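Local coordinates for Serine/threonine-protein phosphatase 2A regulatory subunit B'' subunit alpha (Homo sapiens, PDB 4I5J), which serves as a calcium-binding regulatory subunit of protein phosphatase 2A that might modulate substrate selectivity, catalytic activity and localization of the catalytic enzyme, at residues A[18-21]-A[27-30]; A[31-36]-A[66-71]; A[53-58]-A[117-122]; A[57-62]-A[171-176]. One frame throughout, in Å; residues are numbered along the deposited sequence.

Interaction 1 of 4, residues A[18-21]-A[27-30]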
loop_
_atom_site.group_PDB
_atom_site.type_symbol
_atom_site.label_atom_id
_atom_site.label_comp_id
_atom_site.label_asym_id
_atom_site.label_seq_id
_atom_site.Cartn_x
_atom_site.Cartn_y
_atom_site.Cartn_z
ATOM N N CYS A 18 -20.690 0.708 15.933
ATOM C CA CYS A 18 -21.161 1.082 17.268
ATOM C C CYS A 18 -20.487 0.249 18.341
ATOM O O CYS A 18 -20.310 0.699 19.476
ATOM C CB CYS A 18 -22.686 0.928 17.393
ATOM S SG CYS A 18 -23.636 2.074 16.376
ATOM N N LEU A 19 -20.103 -0.964 17.976
ATOM C CA LEU A 19 -19.519 -1.875 18.938
ATOM C C LEU A 19 -18.088 -1.488 19.292
ATOM O O LEU A 19 -17.708 -1.527 20.449
ATOM C CB LEU A 19 -19.561 -3.300 18.388
ATOM C CG LEU A 19 -19.016 -4.357 19.331
ATOM C CD1 LEU A 19 -19.733 -4.261 20.661
ATOM C CD2 LEU A 19 -19.216 -5.722 18.729
ATOM N N LEU A 20 -17.286 -1.117 18.298
ATOM C CA LEU A 20 -15.872 -0.794 18.555
ATOM C C LEU A 20 -15.618 0.688 18.759
ATOM O O LEU A 20 -14.547 1.069 19.238
ATOM C CB LEU A 20 -14.974 -1.266 17.407
ATOM C CG LEU A 20 -14.841 -2.770 17.207
ATOM C CD1 LEU A 20 -13.744 -3.045 16.191
ATOM C CD2 LEU A 20 -14.499 -3.379 18.534
ATOM N N ALA A 21 -16.577 1.524 18.364
ATOM C CA ALA A 21 -16.340 2.961 18.341
ATOM C C ALA A 21 -16.412 3.537 19.733
ATOM O O ALA A 21 -17.131 3.036 20.587
ATOM C CB ALA A 21 -17.347 3.672 17.445
ATOM N N SER A 27 -17.304 6.566 13.197
ATOM C CA SER A 27 -16.166 5.991 12.488
ATOM C C SER A 27 -15.172 5.323 13.442
ATOM O O SER A 27 -15.178 5.580 14.653
ATOM C CB SER A 27 -15.446 7.076 11.695
ATOM O OG SER A 27 -14.889 8.030 12.586
ATOM N N LEU A 28 -14.318 4.462 12.896
ATOM C CA LEU A 28 -13.294 3.808 13.707
ATOM C C LEU A 28 -11.889 4.230 13.275
ATOM O O LEU A 28 -11.574 4.294 12.081
ATOM C CB LEU A 28 -13.398 2.282 13.613
ATOM C CG LEU A 28 -14.766 1.642 13.806
ATOM C CD1 LEU A 28 -14.717 0.135 13.547
ATOM C CD2 LEU A 28 -15.244 1.921 15.197
ATOM N N GLU A 29 -11.042 4.496 14.255
ATOM C CA GLU A 29 -9.642 4.759 13.990
ATOM C C GLU A 29 -8.837 3.510 14.271
ATOM O O GLU A 29 -9.353 2.579 14.881
ATOM C CB GLU A 29 -9.164 5.906 14.870
ATOM C CG GLU A 29 -9.790 7.217 14.431
ATOM C CD GLU A 29 -9.426 8.355 15.332
ATOM O OE1 GLU A 29 -8.968 8.101 16.475
ATOM O OE2 GLU A 29 -9.609 9.505 14.890
ATOM N N GLN A 30 -7.576 3.500 13.845
ATOM C CA GLN A 30 -6.711 2.335 14.054
ATOM C C GLN A 30 -6.745 1.805 15.470
ATOM O O GLN A 30 -6.868 0.591 15.666
ATOM C CB GLN A 30 -5.269 2.623 13.626
ATOM C CG GLN A 30 -5.144 2.748 12.112
ATOM C CD GLN A 30 -3.734 2.449 11.599
ATOM O OE1 GLN A 30 -2.852 2.102 12.370
ATOM N NE2 GLN A 30 -3.527 2.583 10.291
#
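Leu28 lays its forked end against Ala21 and the base of Leu20, fastening the returning loop to the end of helix 12-20. The unit is the helix-loop-helix of an EF-hand domain: helix 12-20 stops at Leu20, Ala21 is the first residue to leave helical backbone angles (psi 151°), and the chain runs back past the helix end before helix 34-43. At the closest point the CA atoms of Ala21 and Leu28 are 5.6 Å apart.

Leu28 has the most surface buried here, and its two methyls share the work unequally. CD2 does most of it, standing 3.5 Å from Ala21 CB and equally 3.5 Å from Ala21 N, so it rests on backbone as well as on the methyl. The same CD2 is 3.9 Å from Leu20 CB, while CD1 reaches Leu20 CB at 4.1 Å. Leu20 is thus met mainly at CB, its branch methyls approaching Leu28 CD1 loosely. With CG lying beside the backbone N and opposite the carbonyl carbon (chi1 -49°), Leu28 sends its fork across to the helix end.

The contact is apolar and modest, 143 Å² over both sides. Leu28 is buried, and it also touches Phe16 and Ile17 of helix 12-20 and Phe33, while its backbone is hydrogen-bonded to Ile80, consistent with the pairing of loops in EF-hand domains. Glu29 N is hydrogen-bonded to Asp32 OD2, just ahead of helix 34-43. Beside the Leu28 methyl, Ala21 CB also comes within 4.0 Å of Ser27 O.

Interaction 2 of 4, residues A[31-36]-A[66-71]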
loop_
_atom_site.group_PDB
_atom_site.type_symbol
_atom_site.label_atom_id
_atom_site.label_comp_id
_atom_site.label_asym_id
_atom_site.label_seq_id
_atom_site.Cartn_x
_atom_site.Cartn_y
_atom_site.Cartn_z
ATOM N N GLU A 31 -6.656 2.704 16.454
ATOM C CA GLU A 31 -6.609 2.289 17.871
ATOM C C GLU A 31 -7.847 1.490 18.298
ATOM O O GLU A 31 -7.767 0.611 19.156
ATOM C CB GLU A 31 -6.431 3.505 18.801
ATOM C CG GLU A 31 -5.074 4.223 18.688
ATOM C CD GLU A 31 -4.919 5.106 17.430
ATOM O OE1 GLU A 31 -3.798 5.617 17.208
ATOM O OE2 GLU A 31 -5.890 5.298 16.664
ATOM N N ASP A 32 -8.981 1.793 17.672
ATOM C CA ASP A 32 -10.257 1.167 18.008
ATOM C C ASP A 32 -10.274 -0.328 17.690
ATOM O O ASP A 32 -11.079 -1.068 18.249
ATOM C CB ASP A 32 -11.403 1.849 17.249
ATOM C CG ASP A 32 -11.626 3.285 17.686
ATOM O OD1 ASP A 32 -11.361 3.576 18.868
ATOM O OD2 ASP A 32 -12.072 4.115 16.848
ATOM N N PHE A 33 -9.396 -0.760 16.783
ATOM C CA PHE A 33 -9.325 -2.164 16.403
ATOM C C PHE A 33 -8.458 -2.977 17.355
ATOM O O PHE A 33 -8.475 -4.212 17.319
ATOM C CB PHE A 33 -8.792 -2.309 14.986
ATOM C CG PHE A 33 -9.810 -2.010 13.932
ATOM C CD1 PHE A 33 -10.099 -0.701 13.581
ATOM C CD2 PHE A 33 -10.509 -3.036 13.319
ATOM C CE1 PHE A 33 -11.071 -0.417 12.607
ATOM C CE2 PHE A 33 -11.471 -2.768 12.360
ATOM C CZ PHE A 33 -11.752 -1.459 12.001
ATOM N N ILE A 34 -7.685 -2.295 18.193
ATOM C CA ILE A 34 -6.734 -3.019 19.055
ATOM C C ILE A 34 -7.394 -4.052 19.987
ATOM O O ILE A 34 -6.974 -5.211 20.018
ATOM C CB ILE A 34 -5.790 -2.068 19.844
ATOM C CG1 ILE A 34 -4.732 -1.497 18.902
ATOM C CG2 ILE A 34 -5.123 -2.806 21.006
ATOM C CD1 ILE A 34 -4.084 -0.235 19.413
ATOM N N PRO A 35 -8.444 -3.656 20.729
ATOM C CA PRO A 35 -9.014 -4.692 21.597
ATOM C C PRO A 35 -9.626 -5.856 20.810
ATOM O O PRO A 35 -9.607 -6.987 21.297
ATOM C CB PRO A 35 -10.076 -3.943 22.410
ATOM C CG PRO A 35 -10.253 -2.645 21.763
ATOM C CD PRO A 35 -9.016 -2.329 21.005
ATOM N N LEU A 36 -10.133 -5.590 19.608
ATOM C CA LEU A 36 -10.628 -6.659 18.740
ATOM C C LEU A 36 -9.493 -7.631 18.365
ATOM O O LEU A 36 -9.651 -8.854 18.413
ATOM C CB LEU A 36 -11.259 -6.070 17.467
ATOM C CG LEU A 36 -11.657 -7.112 16.422
ATOM C CD1 LEU A 36 -12.745 -7.985 16.989
ATOM C CD2 LEU A 36 -12.113 -6.489 15.130
ATOM N N GLN A 66 -2.886 -2.443 9.881
ATOM C CA GLN A 66 -2.516 -1.705 8.674
ATOM C C GLN A 66 -3.239 -2.319 7.500
ATOM O O GLN A 66 -3.770 -1.602 6.658
ATOM C CB GLN A 66 -0.989 -1.719 8.416
ATOM C CG GLN A 66 -0.178 -0.987 9.457
ATOM C CD GLN A 66 -0.931 0.197 10.026
ATOM O OE1 GLN A 66 -1.246 1.152 9.314
ATOM N NE2 GLN A 66 -1.251 0.125 11.307
ATOM N N ARG A 67 -3.290 -3.651 7.467
ATOM C CA ARG A 67 -3.936 -4.362 6.357
ATOM C C ARG A 67 -5.437 -4.097 6.300
ATOM O O ARG A 67 -6.015 -3.997 5.220
ATOM C CB ARG A 67 -3.666 -5.869 6.419
ATOM C CG ARG A 67 -2.181 -6.217 6.198
ATOM C CD ARG A 67 -2.003 -7.710 6.018
ATOM N NE ARG A 67 -2.635 -8.182 4.782
ATOM C CZ ARG A 67 -2.775 -9.468 4.458
ATOM N NH1 ARG A 67 -2.350 -10.403 5.293
ATOM N NH2 ARG A 67 -3.357 -9.818 3.314
ATOM N N ILE A 68 -6.063 -3.986 7.460
ATOM C CA ILE A 68 -7.486 -3.658 7.521
ATOM C C ILE A 68 -7.669 -2.270 6.892
ATOM O O ILE A 68 -8.441 -2.104 5.942
ATOM C CB ILE A 68 -7.998 -3.667 8.991
ATOM C CG1 ILE A 68 -8.206 -5.100 9.508
ATOM C CG2 ILE A 68 -9.326 -2.916 9.105
ATOM C CD1 ILE A 68 -8.315 -5.196 11.066
ATOM N N PHE A 69 -6.921 -1.280 7.371
ATOM C CA PHE A 69 -7.074 0.070 6.830
ATOM C C PHE A 69 -6.688 0.171 5.381
ATOM O O PHE A 69 -7.325 0.905 4.608
ATOM C CB PHE A 69 -6.349 1.108 7.688
ATOM C CG PHE A 69 -7.134 1.491 8.894
ATOM C CD1 PHE A 69 -7.315 0.577 9.929
ATOM C CD2 PHE A 69 -7.788 2.703 8.954
ATOM C CE1 PHE A 69 -8.083 0.908 11.036
ATOM C CE2 PHE A 69 -8.555 3.031 10.058
ATOM C CZ PHE A 69 -8.693 2.124 11.097
ATOM N N TYR A 70 -5.648 -0.565 5.012
ATOM C CA TYR A 70 -5.181 -0.562 3.636
ATOM C C TYR A 70 -6.319 -0.920 2.680
ATOM O O TYR A 70 -6.522 -0.266 1.663
ATOM C CB TYR A 70 -4.041 -1.564 3.478
ATOM C CG TYR A 70 -3.369 -1.543 2.132
ATOM C CD1 TYR A 70 -2.206 -0.814 1.936
ATOM C CD2 TYR A 70 -3.893 -2.243 1.059
ATOM C CE1 TYR A 70 -1.575 -0.794 0.707
ATOM C CE2 TYR A 70 -3.264 -2.231 -0.191
ATOM C CZ TYR A 70 -2.115 -1.512 -0.354
ATOM O OH TYR A 70 -1.483 -1.489 -1.579
ATOM N N THR A 71 -7.061 -1.963 3.020
ATOM C CA THR A 71 -8.110 -2.475 2.155
ATOM C C THR A 71 -9.459 -1.795 2.397
ATOM O O THR A 71 -10.210 -1.528 1.464
ATOM C CB THR A 71 -8.251 -3.981 2.372
ATOM O OG1 THR A 71 -7.033 -4.616 1.982
ATOM C CG2 THR A 71 -9.396 -4.563 1.577
#
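Phe33, in segment 31-36, reaches to the flank of helix 54-72, where Ile68 and Phe69 receive its ring, a contact in the core of the EF-hand domain. Its CG lies beside the backbone N, opposite the carbonyl carbon (chi1 -78°), which turns the ring toward that helix. The three buried residues carry nearly all of the 160 Å² involved. The ring of Phe33 offers CD1 and CE1 to Phe69, whose CE1 lies 3.6 Å from Phe33 CD1. The two rings are inclined at 77° with centroids 5.4 Å apart, an oblique pair with Phe33 CD1 at the edge of the Phe69 ring, near its plane.

The contact thins away from the rings. Leu36 CD2 gets no nearer than 5.7 Å to Ile68 CD1, and packs on Phe16, Leu20 and Phe90 instead. In exposed Glu31, OE2 stays 7.0 Å from Phe69 CZ.

A serine in place of Phe33 would probably open a gap beside helix 54-72, leaving the edge of Phe69 and the methyls of Ile68 without their partner.

Both Ile68 branches are used: CD1 lies 3.8 Å from Phe33 CD2, and CG2 stands over a ring face, 4.3 Å from the Phe33 centroid and 27° off its normal.

Interaction 3 of 4, residues A[53-58]-A[117-122]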
loop_
_atom_site.group_PDB
_atom_site.type_symbol
_atom_site.label_atom_id
_atom_site.label_comp_id
_atom_site.label_asym_id
_atom_site.label_seq_id
_atom_site.Cartn_x
_atom_site.Cartn_y
_atom_site.Cartn_z
ATOM N N ALA A 53 5.379 -14.165 23.044
ATOM C CA ALA A 53 6.377 -13.490 22.235
ATOM C C ALA A 53 5.896 -12.069 22.038
ATOM O O ALA A 53 5.261 -11.756 21.031
ATOM C CB ALA A 53 6.570 -14.213 20.878
ATOM N N PRO A 54 6.177 -11.201 23.019
ATOM C CA PRO A 54 5.551 -9.872 23.051
ATOM C C PRO A 54 5.902 -8.974 21.867
ATOM O O PRO A 54 5.021 -8.252 21.397
ATOM C CB PRO A 54 6.038 -9.262 24.374
ATOM C CG PRO A 54 7.159 -10.154 24.858
ATOM C CD PRO A 54 6.974 -11.495 24.225
ATOM N N GLU A 55 7.146 -8.990 21.401
ATOM C CA GLU A 55 7.511 -8.166 20.245
ATOM C C GLU A 55 6.709 -8.581 19.012
ATOM O O GLU A 55 6.290 -7.741 18.223
ATOM C CB GLU A 55 9.008 -8.268 19.962
ATOM C CG GLU A 55 9.540 -7.324 18.888
ATOM C CD GLU A 55 11.035 -7.033 19.067
ATOM O OE1 GLU A 55 11.499 -6.966 20.233
ATOM O OE2 GLU A 55 11.746 -6.880 18.044
ATOM N N PHE A 56 6.496 -9.880 18.845
ATOM C CA PHE A 56 5.745 -10.370 17.698
ATOM C C PHE A 56 4.241 -10.258 17.874
ATOM O O PHE A 56 3.507 -10.058 16.912
ATOM C CB PHE A 56 6.208 -11.787 17.358
ATOM C CG PHE A 56 7.503 -11.782 16.614
ATOM C CD1 PHE A 56 8.704 -11.808 17.291
ATOM C CD2 PHE A 56 7.515 -11.622 15.233
ATOM C CE1 PHE A 56 9.905 -11.736 16.599
ATOM C CE2 PHE A 56 8.710 -11.558 14.536
ATOM C CZ PHE A 56 9.905 -11.612 15.220
ATOM N N HIS A 57 3.788 -10.356 19.117
ATOM C CA HIS A 57 2.413 -10.027 19.475
ATOM C C HIS A 57 2.033 -8.627 18.987
ATOM O O HIS A 57 0.983 -8.441 18.356
ATOM C CB HIS A 57 2.276 -10.091 20.999
ATOM C CG HIS A 57 0.861 -10.101 21.485
ATOM N ND1 HIS A 57 0.147 -8.949 21.717
ATOM C CD2 HIS A 57 0.035 -11.125 21.794
ATOM C CE1 HIS A 57 -1.064 -9.261 22.143
ATOM N NE2 HIS A 57 -1.158 -10.577 22.199
ATOM N N SER A 58 2.887 -7.642 19.276
ATOM C CA SER A 58 2.600 -6.249 18.930
ATOM C C SER A 58 2.690 -5.984 17.450
ATOM O O SER A 58 1.807 -5.339 16.887
ATOM C CB SER A 58 3.550 -5.294 19.647
ATOM O OG SER A 58 3.293 -5.347 21.026
ATOM N N VAL A 117 6.451 -12.648 6.665
ATOM C CA VAL A 117 7.135 -12.241 5.439
ATOM C C VAL A 117 7.404 -10.742 5.483
ATOM O O VAL A 117 8.545 -10.295 5.257
ATOM C CB VAL A 117 6.312 -12.612 4.175
ATOM C CG1 VAL A 117 6.871 -11.915 2.933
ATOM C CG2 VAL A 117 6.295 -14.120 3.982
ATOM N N ILE A 118 6.366 -9.969 5.804
ATOM C CA ILE A 118 6.495 -8.506 5.905
ATOM C C ILE A 118 7.509 -8.107 6.988
ATOM O O ILE A 118 8.346 -7.236 6.769
ATOM C CB ILE A 118 5.133 -7.845 6.204
ATOM C CG1 ILE A 118 4.144 -8.144 5.088
ATOM C CG2 ILE A 118 5.265 -6.326 6.337
ATOM C CD1 ILE A 118 2.756 -7.601 5.360
ATOM N N TYR A 119 7.456 -8.760 8.149
ATOM C CA TYR A 119 8.386 -8.444 9.235
ATOM C C TYR A 119 9.840 -8.688 8.843
ATOM O O TYR A 119 10.719 -7.872 9.130
ATOM C CB TYR A 119 8.056 -9.237 10.518
ATOM C CG TYR A 119 8.962 -8.864 11.680
ATOM C CD1 TYR A 119 8.560 -7.914 12.614
ATOM C CD2 TYR A 119 10.238 -9.431 11.829
ATOM C CE1 TYR A 119 9.382 -7.552 13.672
ATOM C CE2 TYR A 119 11.067 -9.058 12.885
ATOM C CZ TYR A 119 10.625 -8.120 13.800
ATOM O OH TYR A 119 11.429 -7.727 14.839
ATOM N N CYS A 120 10.116 -9.831 8.230
ATOM C CA CYS A 120 11.493 -10.125 7.838
ATOM C C CYS A 120 12.027 -9.156 6.807
ATOM O O CYS A 120 13.215 -8.801 6.831
ATOM C CB CYS A 120 11.624 -11.556 7.325
ATOM S SG CYS A 120 11.268 -12.754 8.642
ATOM N N LYS A 121 11.158 -8.741 5.888
ATOM C CA LYS A 121 11.569 -7.791 4.883
ATOM C C LYS A 121 11.889 -6.460 5.536
ATOM O O LYS A 121 12.883 -5.829 5.184
ATOM C CB LYS A 121 10.521 -7.650 3.785
ATOM C CG LYS A 121 10.581 -8.796 2.771
ATOM C CD LYS A 121 9.472 -8.675 1.734
ATOM C CE LYS A 121 9.500 -9.836 0.749
ATOM N NZ LYS A 121 8.256 -9.879 -0.086
ATOM N N PHE A 122 11.077 -6.057 6.515
ATOM C CA PHE A 122 11.351 -4.830 7.267
ATOM C C PHE A 122 12.687 -4.950 8.006
ATOM O O PHE A 122 13.516 -4.035 7.992
ATOM C CB PHE A 122 10.237 -4.549 8.279
ATOM C CG PHE A 122 10.466 -3.295 9.097
ATOM C CD1 PHE A 122 10.134 -2.044 8.582
ATOM C CD2 PHE A 122 11.037 -3.370 10.369
ATOM C CE1 PHE A 122 10.356 -0.871 9.325
ATOM C CE2 PHE A 122 11.264 -2.210 11.120
ATOM C CZ PHE A 122 10.916 -0.961 10.600
#
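Tyr119 extends from helix 112-125 to the first turn of helix 54-72, where Phe56 lies over its ring and Glu55 meets its hydroxyl. From CB the side chain heads straight out, CG opposite the backbone N (chi1 -177°), which carries the ring toward helix 54-72. CG already lies 3.9 Å from Phe56 CE2. Further along, Tyr119 CD2 has Phe56 CE2 at 3.8 Å, and Tyr119 CE2 makes the shortest ring contact, 3.7 Å to Phe56 CZ. Phe56 CE2 thus stands over the centre of the Tyr119 face; yet the ring planes differ by 48° with centroids 4.6 Å apart, so the pair is oblique. Next, Tyr119 CZ is 3.8 Å from Phe56 CZ. At the tip, OH donates a weak hydrogen bond of 3.3 Å to Glu55 OE2, with carboxylate and ring planes 51° apart.

Glu55 is exposed while Tyr119 is buried, so the polar end lies on the more exposed side. The start of helix 54-72, in the first EF-hand domain, is thereby joined to helix 112-125 of the following EF-hand pair, on which Phe56 also touches Tyr112, Phe115 and Tyr116. Ile118 packs against helix 173-184, and Lys121 forms a salt bridge there with Glu184.

Interaction 4 of 4, residues A[57-62]-A[171-176]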
loop_
_atom_site.group_PDB
_atom_site.type_symbol
_atom_site.label_atom_id
_atom_site.label_comp_id
_atom_site.label_asym_id
_atom_site.label_seq_id
_atom_site.Cartn_x
_atom_site.Cartn_y
_atom_site.Cartn_z
ATOM N N HIS A 57 3.788 -10.356 19.117
ATOM C CA HIS A 57 2.413 -10.027 19.475
ATOM C C HIS A 57 2.033 -8.627 18.987
ATOM O O HIS A 57 0.983 -8.441 18.356
ATOM C CB HIS A 57 2.276 -10.091 20.999
ATOM C CG HIS A 57 0.861 -10.101 21.485
ATOM N ND1 HIS A 57 0.147 -8.949 21.717
ATOM C CD2 HIS A 57 0.035 -11.125 21.794
ATOM C CE1 HIS A 57 -1.064 -9.261 22.143
ATOM N NE2 HIS A 57 -1.158 -10.577 22.199
ATOM N N SER A 58 2.887 -7.642 19.276
ATOM C CA SER A 58 2.600 -6.249 18.930
ATOM C C SER A 58 2.690 -5.984 17.450
ATOM O O SER A 58 1.807 -5.339 16.887
ATOM C CB SER A 58 3.550 -5.294 19.647
ATOM O OG SER A 58 3.293 -5.347 21.026
ATOM N N ARG A 59 3.777 -6.453 16.839
ATOM C CA ARG A 59 3.977 -6.325 15.405
ATOM C C ARG A 59 2.863 -6.972 14.579
ATOM O O ARG A 59 2.487 -6.444 13.535
ATOM C CB ARG A 59 5.327 -6.927 15.006
ATOM C CG ARG A 59 6.511 -6.109 15.460
ATOM C CD ARG A 59 6.475 -4.723 14.864
ATOM N NE ARG A 59 7.724 -4.012 15.115
ATOM C CZ ARG A 59 7.832 -2.688 15.147
ATOM N NH1 ARG A 59 6.763 -1.920 14.961
ATOM N NH2 ARG A 59 9.014 -2.127 15.379
ATOM N N TYR A 60 2.365 -8.125 15.020
ATOM C CA TYR A 60 1.297 -8.821 14.290
ATOM C C TYR A 60 0.024 -7.981 14.304
ATOM O O TYR A 60 -0.591 -7.750 13.268
ATOM C CB TYR A 60 1.032 -10.221 14.872
ATOM C CG TYR A 60 -0.195 -10.871 14.285
ATOM C CD1 TYR A 60 -0.170 -11.418 13.011
ATOM C CD2 TYR A 60 -1.390 -10.908 14.993
ATOM C CE1 TYR A 60 -1.317 -12.003 12.454
ATOM C CE2 TYR A 60 -2.538 -11.489 14.451
ATOM C CZ TYR A 60 -2.492 -12.040 13.194
ATOM O OH TYR A 60 -3.627 -12.616 12.673
ATOM N N ILE A 61 -0.354 -7.500 15.479
ATOM C CA ILE A 61 -1.518 -6.646 15.609
ATOM C C ILE A 61 -1.386 -5.356 14.784
ATOM O O ILE A 61 -2.312 -4.978 14.061
ATOM C CB ILE A 61 -1.800 -6.347 17.079
ATOM C CG1 ILE A 61 -2.226 -7.648 17.782
ATOM C CG2 ILE A 61 -2.872 -5.258 17.210
ATOM C CD1 ILE A 61 -2.431 -7.498 19.271
ATOM N N THR A 62 -0.230 -4.707 14.862
ATOM C CA THR A 62 0.027 -3.512 14.061
ATOM C C THR A 62 -0.149 -3.818 12.580
ATOM O O THR A 62 -0.740 -3.036 11.821
ATOM C CB THR A 62 1.476 -3.030 14.264
ATOM O OG1 THR A 62 1.644 -2.533 15.598
ATOM C CG2 THR A 62 1.821 -1.925 13.260
ATOM N N MET A 171 10.780 6.115 7.448
ATOM C CA MET A 171 9.569 5.331 7.249
ATOM C C MET A 171 9.376 4.370 8.438
ATOM O O MET A 171 10.262 3.561 8.762
ATOM C CB MET A 171 9.671 4.527 5.940
ATOM C CG MET A 171 8.515 3.546 5.729
ATOM S SD MET A 171 8.674 2.586 4.210
ATOM C CE MET A 171 8.053 3.769 3.022
ATOM N N SER A 172 8.207 4.441 9.069
ATOM C CA SER A 172 7.913 3.592 10.218
ATOM C C SER A 172 7.569 2.195 9.747
ATOM O O SER A 172 7.380 1.960 8.543
ATOM C CB SER A 172 6.733 4.151 11.013
ATOM O OG SER A 172 5.550 4.107 10.221
ATOM N N TYR A 173 7.460 1.272 10.697
ATOM C CA TYR A 173 7.019 -0.082 10.388
ATOM C C TYR A 173 5.638 -0.092 9.700
ATOM O O TYR A 173 5.419 -0.799 8.700
ATOM C CB TYR A 173 6.983 -0.969 11.664
ATOM C CG TYR A 173 6.509 -2.356 11.311
ATOM C CD1 TYR A 173 7.362 -3.266 10.699
ATOM C CD2 TYR A 173 5.189 -2.731 11.514
ATOM C CE1 TYR A 173 6.919 -4.544 10.347
ATOM C CE2 TYR A 173 4.740 -3.996 11.162
ATOM C CZ TYR A 173 5.602 -4.888 10.579
ATOM O OH TYR A 173 5.119 -6.119 10.200
ATOM N N ALA A 174 4.705 0.688 10.243
ATOM C CA ALA A 174 3.333 0.688 9.743
ATOM C C ALA A 174 3.318 1.161 8.307
ATOM O O ALA A 174 2.701 0.541 7.432
ATOM C CB ALA A 174 2.445 1.582 10.618
ATOM N N ASP A 175 4.012 2.261 8.048
ATOM C CA ASP A 175 4.090 2.770 6.692
ATOM C C ASP A 175 4.823 1.841 5.727
ATOM O O ASP A 175 4.561 1.850 4.523
ATOM C CB ASP A 175 4.702 4.157 6.696
ATOM C CG ASP A 175 3.685 5.209 7.081
ATOM O OD1 ASP A 175 2.502 5.103 6.639
ATOM O OD2 ASP A 175 4.060 6.125 7.820
ATOM N N PHE A 176 5.748 1.048 6.251
ATOM C CA PHE A 176 6.433 0.078 5.420
ATOM C C PHE A 176 5.441 -0.973 4.924
ATOM O O PHE A 176 5.522 -1.414 3.776
ATOM C CB PHE A 176 7.578 -0.598 6.176
ATOM C CG PHE A 176 8.235 -1.676 5.384
ATOM C CD1 PHE A 176 8.990 -1.357 4.267
ATOM C CD2 PHE A 176 8.047 -2.996 5.709
ATOM C CE1 PHE A 176 9.585 -2.345 3.511
ATOM C CE2 PHE A 176 8.652 -4.002 4.968
ATOM C CZ PHE A 176 9.412 -3.673 3.856
#
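Arg59 and Thr62 of helix 54-72 close round Tyr173 at the start of helix 173-184, in a helix-helix contact between two EF-hand regions. The second segment begins at Met171, whose backbone is hydrogen-bonded to Ile133 in a short antiparallel pairing, as between EF-hand loops. Ser172 is the N-cap: its OG accepts from Asp175 N at 3.2 Å, nearly straight at 170°.

Tyr173 follows and carries the contact. Arg59 CD sits over the centre of its ring face, 4.1 Å from the centroid, and Arg59 NH1 reaches back to Tyr173 CB at 3.4 Å. The bend of the arginine at chi2 (-60°) folds the chain along the ring, its guanidinium tilted 32° from the ring plane. At the ring edge Thr62 CG2 is 3.9 Å from Tyr173 CD2, and the phenol OH is hydrogen-bonded to Thr63 OG1. An alanine replacing Arg59 is likely to uncover this face of Tyr173 and leave its ring less firmly held.

Ala174 adds only a loose touch, its CB 4.4 Å from Thr62 CG2. Asp175 receives a weak bond at OD2 from Ser172 OG. Last comes Phe176, its N bonded to Ser172 O and its ring edge met in plane by Met171 SD.

From the N terminus, interaction 1 comes first and closes a short loop, with five residues between its segments, before any other contact opens. Interaction 2 then starts at once and closes about thirty residues later on helix 54-72; the two touch, Gln30 OE1 lying 2.8 Å from Gln66 NE2. Before interaction 2 closes, interactions 3 and 4 open on the same helix, sharing His57 and Ser58, so both cross it. Interaction 3 ends on helix 112-125 and interaction 4 on helix 173-184, the longest span. Helix 54-72 serves interactions 2 to 4; interaction 2 stays within the first EF-hand domain, while 3 and 4 tie it to the following EF-hand pair.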